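Local coordinates for protein class I phosphodiesterase PDEB1 (Leishmania major, PDB 2R8Q) that belongs to the class I phosphodiesterases and has an all-helical catalytic domain that holds zinc, magnesium and 3-isobutyl-1-methylxanthine in this structure, at residues Val63-Leu66 against Leu67-Gly71; Arg225-Glu228 against Leu229-Gly233; Lys236-Asp239 against Thr240-Arg243; Ser338-Ala341 against Lys342-Ile346. One frame throughout, in Å; residues are numbered along the deposited sequence.

Contact 1 of 4, residues Val63-Leu66 against Leu67-Gly71; sequences VYNL and LWNSG
Tyr64 and Trp68 stand one helical turn apart near the end of helix 55-68, and illustrate how i to i+4 spacing can set two aromatic side chains alongside each other. Both leave the backbone with CG anti to N (chi1 177° in Tyr64), which sends both rings the same way. Their planes lie 7° apart, yet the rings are slid until they hardly overlap, the phenol centroid 5.8 Å from that of the indole five-membered ring. The touching is done at the rims: Trp68 CB sits over one face of the phenol, 4.1 Å from Tyr64 CE1, and Tyr64 OH lies over one face of the indole.

The tight side of this turn is made by Val63, Leu66 and Leu67. Leu67 N bonds to Val63 O at 2.9 Å, and Leu67 CG lies 3.3 Å from Val63 O. Val63 and Leu67 pack on Leu138 of helix 127-139, while Leu66 reaches Gln110 of helix 102-118. Asn65 and Asn69 are more open to solvent; there the firm link is the backbone bond from Asn69 N to Asn65 O at 3.0 Å.

Where the chain leaves the helix, Ser70 OG bonds to Leu67 O at 2.6 Å and to Leu72 N of helix 72-75. The chemistry thus implies a division of labour: apolar groups pack the turn against neighbouring helices, while a serine hydroxyl supplements the main-chain bonding at its end.

Contact 2 of 4, residues Arg225-Glu228 against Leu229-Gly233; sequences RFTE and LATSG
Thr231 and Ser232 bond back to Thr227 and Glu228 in the last turn of helix 219-232, a C-terminal helix end in an all-helical phosphodiesterase domain, closed by Gly233 with positive phi.

Main-chain bonds come first. Leu229, Ala230, Thr231 and Ser232 each give their N-H to the carbonyl four residues earlier, the shortest being Thr231 N to Thr227 O at 2.7 Å.

Side-chain hydroxyls add a second set. Thr231 OG1 turns back beside its backbone N (chi1 -66°) and donates to Thr227 O at 2.9 Å, from well above the carbonyl plane. Ser232 OG, turned instead between its backbone N and carbonyl carbon (chi1 55°), donates to Glu228 O at 2.9 Å, tilted from the carbonyl plane. Two carbonyls near the helix end therefore accept two bonds apiece. Thr227 OG1 is itself bonded to Leu223 O.

The apolar contact lies on the buried flank. Phe226 CD1 approaches Leu229 CD2 at 4.5 Å, a loose meeting; each side chain also packs on a neighbouring helix, Phe226 on Ile321 of helix 302-324 and Leu229 on Leu244 of helix 239-254.

At Glu228 O the two donors of Ser232, OG and N, arrive from opposite faces of the carbonyl plane.

Contact 3 of 4, residues Lys236-Asp239 against Thr240-Arg243; sequences KDND and THRR
An N-cap opens helix 239-254, and Asn238 supplies it: its side chain turns forward to take up N-H groups of the first turn, touching Thr240 and His241. With CG anti to the backbone N (chi1 -174°), Asn238 OD1 accepts from Thr240 OG1 at 2.6 Å and from His241 N at 3.2 Å, both on the same face of the amide; the bond from Thr240 N is weak. The Asn238 carbonyl meanwhile receives Arg242 N, starting the regular pattern of the helix.

The plane of the cap amide lies only 3° from that of the His241 imidazole, and the two are stacked, ND2 standing over one ring face near the rim and CB making a CH-pi contact. His241 ND1 is bonded to Glu235 N.

Arg242 folds back over the start of the helix, its chain bent at chi3 (-49°). NH1 and NH2 both grip Asp239 OD1 end-on, NH2 at 2.9 Å, with the carboxylate almost perpendicular to the guanidinium. NH1 also donates to Lys236 O at 2.9 Å, joining the loop to the helix, while NE pairs with Glu129. A water donates to Asp239 O and weakly accepts from NE of Arg243, whose NH1 is salt-bridged to Asp209.

With two acidic partners, Asp239 and Glu129, the buried guanidinium would probably remain charged, and Asp239, in the first turn, may also interact favourably with the helix dipole.

Contact 4 of 4, residues Ser338-Ala341 against Lys342-Ile346; sequences SNRA and KWQEI
Asn339 and Lys342 share a water that also binds Ser338 on one side of helix 330-348, while on another side Arg340 NE is salt-bridged to Asp311 of helix 302-324. The water donates to Asn339 OD1 at 2.7 Å and to Ser338 OG at 2.8 Å, and accepts a weak bond from Lys342 NZ. An extended lysine chain makes this possible: CG lies beside the backbone N (chi1 -64°) and 3.2 Å from Ser338 O, and the rest extends outward and back toward Ser338. Asn339 is held from its other end, where ND2 bonds to the carbonyls of Val258 and Lys260; Ser338 OG is bonded to Thr335 O.

Main-chain bonds of the ordinary i to i+4 kind run through the segment, with Trp343 N to Asn339 O at 2.9 Å and Gln344 N to Arg340 O at the same length.

Arg340 and Gln344 lie alongside each other, their flat groups 21° apart. Arg340 NH1 gives only a weak bond to Gln344 OE1, at 3.4 Å; Asp311 is the stronger partner of the guanidinium.

Trp343 takes the packing role. Its CD1 comes within 3.1 Å of Asn339 O, and the indole extends to Phe262 and Arg266 of helix 262-285 and to Gln306 and Ile307 of helix 302-324. The helix is thus joined to two neighbours by Trp343, to helix 302-324 also by the charge of Arg340, and through Asn339 to the chain just before helix 262-285, whereas the water gives a local link, weak only at Lys342.

Overall arrangement
Four pieces of one all-helical domain illustrate how side chains a turn or less apart supplement main-chain bonds at different places along a helix: contacts 1 and 2 lie at helix ends, contact 3 at a start and contact 4 within a helix. Only contacts 2 and 3 touch. Their centres are 12 Å apart, and Leu229 CD1 meets His241 CG at 3.3 Å, joining consecutive helices. Contact 1 stands apart, its centre 26 Å from that of contact 3, its Val63 side chain about 13 Å from the bound zinc. Contact 4 is 38 Å from contact 3, centre to centre; its Trp343 side chain lies about 8 Å from 3-isobutyl-1-methylxanthine and touches Gln306, part of that ligand's pocket.

Contact 1 of 4, residues Val63-Leu66 against Leu67-Gly71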
# COMPACT_ATOMS: atom_id res chain seq x y z
N VAL A 63 -16.93 -19.81 -8.81
CA VAL A 63 -15.62 -19.50 -9.36
C VAL A 63 -14.66 -20.68 -9.33
O VAL A 63 -13.88 -20.86 -10.26
CB VAL A 63 -14.97 -18.29 -8.65
CG1 VAL A 63 -15.75 -17.02 -8.97
CG2 VAL A 63 -14.92 -18.51 -7.16
N TYR A 64 -14.71 -21.50 -8.28
CA TYR A 64 -13.81 -22.65 -8.23
C TYR A 64 -14.13 -23.61 -9.36
O TYR A 64 -13.23 -24.11 -10.04
CB TYR A 64 -13.90 -23.39 -6.89
CG TYR A 64 -13.02 -24.62 -6.85
CD1 TYR A 64 -13.50 -25.86 -7.30
CD2 TYR A 64 -11.69 -24.54 -6.47
CE1 TYR A 64 -12.66 -26.97 -7.38
CE2 TYR A 64 -10.84 -25.65 -6.54
CZ TYR A 64 -11.33 -26.86 -7.00
OH TYR A 64 -10.49 -27.95 -7.10
N ASN A 65 -15.41 -23.87 -9.57
CA ASN A 65 -15.84 -24.78 -10.63
C ASN A 65 -15.47 -24.23 -12.00
O ASN A 65 -14.87 -24.92 -12.83
CB ASN A 65 -17.36 -24.98 -10.56
CG ASN A 65 -17.84 -26.05 -11.52
OD1 ASN A 65 -17.86 -27.24 -11.18
ND2 ASN A 65 -18.23 -25.65 -12.72
N LEU A 66 -15.81 -22.97 -12.24
CA LEU A 66 -15.53 -22.33 -13.51
C LEU A 66 -14.04 -22.31 -13.84
O LEU A 66 -13.64 -22.69 -14.93
CB LEU A 66 -16.08 -20.90 -13.53
CG LEU A 66 -15.88 -20.13 -14.83
CD1 LEU A 66 -16.66 -20.79 -15.96
CD2 LEU A 66 -16.35 -18.69 -14.65
N LEU A 67 -13.23 -21.87 -12.88
CA LEU A 67 -11.79 -21.78 -13.12
C LEU A 67 -11.09 -23.13 -13.19
O LEU A 67 -10.29 -23.36 -14.09
CB LEU A 67 -11.13 -20.90 -12.06
CG LEU A 67 -11.59 -19.43 -12.08
CD1 LEU A 67 -10.74 -18.63 -11.11
CD2 LEU A 67 -11.45 -18.86 -13.49
N TRP A 68 -11.38 -24.04 -12.26
CA TRP A 68 -10.71 -25.33 -12.32
C TRP A 68 -11.08 -26.11 -13.57
O TRP A 68 -10.21 -26.68 -14.24
CB TRP A 68 -11.02 -26.19 -11.09
CG TRP A 68 -10.28 -27.49 -11.15
CD1 TRP A 68 -10.79 -28.71 -11.49
CD2 TRP A 68 -8.87 -27.67 -11.00
NE1 TRP A 68 -9.77 -29.64 -11.56
CE2 TRP A 68 -8.59 -29.02 -11.26
CE3 TRP A 68 -7.81 -26.81 -10.66
CZ2 TRP A 68 -7.29 -29.54 -11.21
CZ3 TRP A 68 -6.52 -27.32 -10.60
CH2 TRP A 68 -6.27 -28.68 -10.88
N ASN A 69 -12.37 -26.15 -13.89
CA ASN A 69 -12.83 -26.88 -15.06
C ASN A 69 -12.40 -26.27 -16.39
O ASN A 69 -12.58 -26.89 -17.44
CB ASN A 69 -14.35 -27.03 -15.01
CG ASN A 69 -14.80 -28.02 -13.95
OD1 ASN A 69 -15.96 -28.00 -13.52
ND2 ASN A 69 -13.89 -28.89 -13.52
N SER A 70 -11.83 -25.07 -16.34
CA SER A 70 -11.37 -24.41 -17.56
C SER A 70 -10.08 -25.07 -18.02
O SER A 70 -9.71 -24.98 -19.19
CB SER A 70 -11.10 -22.93 -17.30
OG SER A 70 -9.91 -22.75 -16.56
N GLY A 71 -9.40 -25.73 -17.09
CA GLY A 71 -8.15 -26.38 -17.40
C GLY A 71 -6.94 -25.47 -17.28
O GLY A 71 -5.80 -25.95 -17.30

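Contact 2 of 4, residues Arg225-Glu228 against Leu229-Gly233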
# COMPACT_ATOMS: atom_id res chain seq x y z
N ARG A 225 -6.60 5.11 -26.09
CA ARG A 225 -5.49 4.23 -26.42
C ARG A 225 -5.98 2.95 -27.10
O ARG A 225 -5.33 2.44 -28.01
CB ARG A 225 -4.68 3.91 -25.16
CG ARG A 225 -3.90 5.13 -24.67
CD ARG A 225 -3.01 4.85 -23.46
NE ARG A 225 -3.79 4.54 -22.26
CZ ARG A 225 -3.98 3.31 -21.79
NH1 ARG A 225 -3.45 2.27 -22.42
NH2 ARG A 225 -4.70 3.12 -20.69
N PHE A 226 -7.14 2.45 -26.68
CA PHE A 226 -7.71 1.26 -27.29
C PHE A 226 -8.05 1.55 -28.75
O PHE A 226 -7.81 0.72 -29.63
CB PHE A 226 -8.99 0.82 -26.58
CG PHE A 226 -9.74 -0.27 -27.30
CD1 PHE A 226 -9.33 -1.60 -27.20
CD2 PHE A 226 -10.81 0.04 -28.13
CE1 PHE A 226 -9.99 -2.60 -27.92
CE2 PHE A 226 -11.47 -0.95 -28.85
CZ PHE A 226 -11.06 -2.27 -28.74
N THR A 227 -8.62 2.72 -28.99
CA THR A 227 -9.00 3.13 -30.34
C THR A 227 -7.78 3.26 -31.24
O THR A 227 -7.82 2.85 -32.41
CB THR A 227 -9.75 4.47 -30.31
OG1 THR A 227 -10.86 4.37 -29.41
CG2 THR A 227 -10.27 4.81 -31.70
N GLU A 228 -6.69 3.81 -30.71
CA GLU A 228 -5.46 3.96 -31.48
C GLU A 228 -4.95 2.56 -31.84
O GLU A 228 -4.40 2.36 -32.92
CB GLU A 228 -4.41 4.73 -30.68
CG GLU A 228 -3.08 4.95 -31.41
CD GLU A 228 -3.24 5.59 -32.77
OE1 GLU A 228 -4.09 6.50 -32.91
OE2 GLU A 228 -2.51 5.21 -33.71
N LEU A 229 -5.14 1.61 -30.93
CA LEU A 229 -4.71 0.24 -31.17
C LEU A 229 -5.46 -0.28 -32.40
O LEU A 229 -4.88 -0.93 -33.27
CB LEU A 229 -5.04 -0.64 -29.96
CG LEU A 229 -4.91 -2.15 -30.13
CD1 LEU A 229 -3.48 -2.51 -30.46
CD2 LEU A 229 -5.37 -2.85 -28.86
N ALA A 230 -6.75 0.01 -32.46
CA ALA A 230 -7.58 -0.42 -33.58
C ALA A 230 -7.27 0.38 -34.84
O ALA A 230 -7.39 -0.13 -35.95
CB ALA A 230 -9.06 -0.27 -33.21
N THR A 231 -6.87 1.64 -34.66
CA THR A 231 -6.54 2.52 -35.77
C THR A 231 -5.25 2.09 -36.47
O THR A 231 -5.15 2.15 -37.70
CB THR A 231 -6.37 3.98 -35.29
OG1 THR A 231 -7.63 4.48 -34.83
CG2 THR A 231 -5.86 4.86 -36.43
N SER A 232 -4.27 1.65 -35.68
CA SER A 232 -2.99 1.23 -36.23
C SER A 232 -2.98 -0.25 -36.63
O SER A 232 -2.17 -0.66 -37.46
CB SER A 232 -1.87 1.51 -35.23
OG SER A 232 -2.13 0.91 -33.97
N GLY A 233 -3.87 -1.03 -36.03
CA GLY A 233 -3.94 -2.45 -36.35
C GLY A 233 -3.41 -3.36 -35.26
O GLY A 233 -2.23 -3.31 -34.91

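Contact 3 of 4, residues Lys236-Asp239 against Thr240-Arg243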
# COMPACT_ATOMS: atom_id res chain seq x y z
N LYS A 236 -1.23 -9.64 -32.77
CA LYS A 236 -1.18 -10.59 -31.67
C LYS A 236 0.22 -10.87 -31.12
O LYS A 236 0.36 -11.21 -29.95
CB LYS A 236 -1.84 -11.91 -32.07
CG LYS A 236 -2.07 -12.84 -30.89
CD LYS A 236 -2.84 -14.09 -31.30
CE LYS A 236 -3.04 -15.02 -30.11
NZ LYS A 236 -3.75 -16.26 -30.51
N ASP A 237 1.25 -10.74 -31.95
CA ASP A 237 2.59 -11.01 -31.46
C ASP A 237 3.15 -9.86 -30.62
O ASP A 237 4.22 -9.99 -30.03
CB ASP A 237 3.54 -11.33 -32.62
CG ASP A 237 3.74 -10.16 -33.57
OD1 ASP A 237 4.48 -10.33 -34.56
OD2 ASP A 237 3.16 -9.08 -33.33
N ASN A 238 2.41 -8.75 -30.56
CA ASN A 238 2.86 -7.59 -29.79
C ASN A 238 2.34 -7.66 -28.35
O ASN A 238 1.14 -7.52 -28.11
CB ASN A 238 2.36 -6.31 -30.47
CG ASN A 238 2.90 -5.05 -29.83
OD1 ASN A 238 2.97 -4.94 -28.61
ND2 ASN A 238 3.27 -4.07 -30.66
N ASP A 239 3.25 -7.87 -27.40
CA ASP A 239 2.86 -7.97 -25.99
C ASP A 239 2.08 -6.77 -25.46
O ASP A 239 1.20 -6.93 -24.61
CB ASP A 239 4.10 -8.16 -25.10
CG ASP A 239 4.86 -9.43 -25.41
OD1 ASP A 239 4.34 -10.30 -26.13
OD2 ASP A 239 6.01 -9.54 -24.92
N THR A 240 2.41 -5.57 -25.92
CA THR A 240 1.71 -4.38 -25.44
C THR A 240 0.29 -4.33 -25.98
O THR A 240 -0.61 -3.82 -25.31
CB THR A 240 2.43 -3.08 -25.82
OG1 THR A 240 2.34 -2.87 -27.24
CG2 THR A 240 3.89 -3.14 -25.39
N HIS A 241 0.09 -4.84 -27.19
CA HIS A 241 -1.25 -4.86 -27.77
C HIS A 241 -2.13 -5.79 -26.95
O HIS A 241 -3.26 -5.45 -26.60
CB HIS A 241 -1.20 -5.35 -29.21
CG HIS A 241 -0.77 -4.30 -30.19
ND1 HIS A 241 -0.91 -4.44 -31.55
CD2 HIS A 241 -0.21 -3.08 -30.00
CE1 HIS A 241 -0.47 -3.36 -32.16
NE2 HIS A 241 -0.03 -2.51 -31.24
N ARG A 242 -1.60 -6.97 -26.64
CA ARG A 242 -2.36 -7.94 -25.86
C ARG A 242 -2.61 -7.42 -24.45
O ARG A 242 -3.65 -7.70 -23.85
CB ARG A 242 -1.65 -9.29 -25.84
CG ARG A 242 -1.40 -9.87 -27.23
CD ARG A 242 -1.14 -11.37 -27.17
NE ARG A 242 -0.14 -11.69 -26.16
CZ ARG A 242 1.16 -11.49 -26.29
NH1 ARG A 242 1.65 -10.97 -27.41
NH2 ARG A 242 1.98 -11.77 -25.29
N ARG A 243 -1.66 -6.64 -23.91
CA ARG A 243 -1.84 -6.10 -22.57
C ARG A 243 -3.00 -5.11 -22.57
O ARG A 243 -3.83 -5.12 -21.66
CB ARG A 243 -0.57 -5.39 -22.09
CG ARG A 243 -0.67 -4.88 -20.64
CD ARG A 243 -1.04 -6.02 -19.69
NE ARG A 243 -0.24 -7.21 -19.95
CZ ARG A 243 0.99 -7.41 -19.48
NH1 ARG A 243 1.57 -6.51 -18.71
NH2 ARG A 243 1.65 -8.52 -19.81
O HOH W 1 0.08 -8.77 -22.46

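Contact 4 of 4, residues Ser338-Ala341 against Lys342-Ile346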
# COMPACT_ATOMS: atom_id res chain seq x y z
N SER A 338 -31.13 -2.88 -26.00
CA SER A 338 -32.48 -3.31 -25.64
C SER A 338 -32.79 -2.91 -24.20
O SER A 338 -33.95 -2.65 -23.86
CB SER A 338 -32.64 -4.83 -25.83
OG SER A 338 -31.72 -5.56 -25.03
N ASN A 339 -31.77 -2.85 -23.36
CA ASN A 339 -31.98 -2.45 -21.97
C ASN A 339 -32.31 -0.96 -21.90
O ASN A 339 -33.19 -0.55 -21.15
CB ASN A 339 -30.75 -2.74 -21.10
CG ASN A 339 -30.64 -4.21 -20.71
OD1 ASN A 339 -31.63 -4.94 -20.76
ND2 ASN A 339 -29.45 -4.63 -20.29
N ARG A 340 -31.60 -0.14 -22.68
CA ARG A 340 -31.88 1.29 -22.67
C ARG A 340 -33.32 1.52 -23.08
O ARG A 340 -34.02 2.35 -22.49
CB ARG A 340 -30.97 2.06 -23.63
CG ARG A 340 -31.14 3.57 -23.50
CD ARG A 340 -30.52 4.34 -24.65
NE ARG A 340 -30.59 5.78 -24.43
CZ ARG A 340 -31.72 6.49 -24.36
NH1 ARG A 340 -32.90 5.89 -24.49
NH2 ARG A 340 -31.67 7.80 -24.16
N ALA A 341 -33.77 0.77 -24.08
CA ALA A 341 -35.14 0.89 -24.57
C ALA A 341 -36.14 0.56 -23.47
O ALA A 341 -37.16 1.23 -23.33
CB ALA A 341 -35.35 -0.03 -25.77
N LYS A 342 -35.84 -0.47 -22.69
CA LYS A 342 -36.73 -0.88 -21.61
C LYS A 342 -36.76 0.17 -20.50
O LYS A 342 -37.81 0.42 -19.91
CB LYS A 342 -36.30 -2.24 -21.05
CG LYS A 342 -36.44 -3.36 -22.06
CD LYS A 342 -36.04 -4.71 -21.48
CE LYS A 342 -36.22 -5.82 -22.51
NZ LYS A 342 -35.87 -7.16 -21.95
N TRP A 343 -35.61 0.79 -20.21
CA TRP A 343 -35.57 1.82 -19.18
C TRP A 343 -36.38 3.02 -19.65
O TRP A 343 -37.09 3.66 -18.87
CB TRP A 343 -34.13 2.27 -18.91
CG TRP A 343 -33.30 1.29 -18.13
CD1 TRP A 343 -32.13 0.70 -18.53
CD2 TRP A 343 -33.56 0.80 -16.80
NE1 TRP A 343 -31.65 -0.11 -17.53
CE2 TRP A 343 -32.50 -0.07 -16.46
CE3 TRP A 343 -34.59 1.02 -15.87
CZ2 TRP A 343 -32.44 -0.73 -15.23
CZ3 TRP A 343 -34.52 0.37 -14.64
CH2 TRP A 343 -33.45 -0.50 -14.33
N GLN A 344 -36.27 3.33 -20.94
CA GLN A 344 -36.99 4.46 -21.53
C GLN A 344 -38.50 4.21 -21.50
O GLN A 344 -39.29 5.13 -21.32
CB GLN A 344 -36.53 4.68 -22.98
CG GLN A 344 -37.10 5.92 -23.63
CD GLN A 344 -36.63 7.20 -22.97
OE1 GLN A 344 -35.44 7.48 -22.91
NE2 GLN A 344 -37.58 7.99 -22.46
N GLU A 345 -38.89 2.95 -21.67
CA GLU A 345 -40.30 2.59 -21.66
C GLU A 345 -40.85 2.73 -20.24
O GLU A 345 -42.00 3.10 -20.04
CB GLU A 345 -40.49 1.16 -22.16
CG GLU A 345 -41.94 0.75 -22.32
CD GLU A 345 -42.10 -0.56 -23.07
OE1 GLU A 345 -41.60 -1.60 -22.58
OE2 GLU A 345 -42.73 -0.55 -24.15
N ILE A 346 -40.01 2.43 -19.25
CA ILE A 346 -40.41 2.53 -17.86
C ILE A 346 -40.63 4.00 -17.52
O ILE A 346 -41.50 4.33 -16.70
CB ILE A 346 -39.33 1.95 -16.92
CG1 ILE A 346 -39.25 0.43 -17.10
CG2 ILE A 346 -39.64 2.30 -15.47
CD1 ILE A 346 -38.22 -0.25 -16.22
O HOH W 2 -33.06 -6.18 -22.67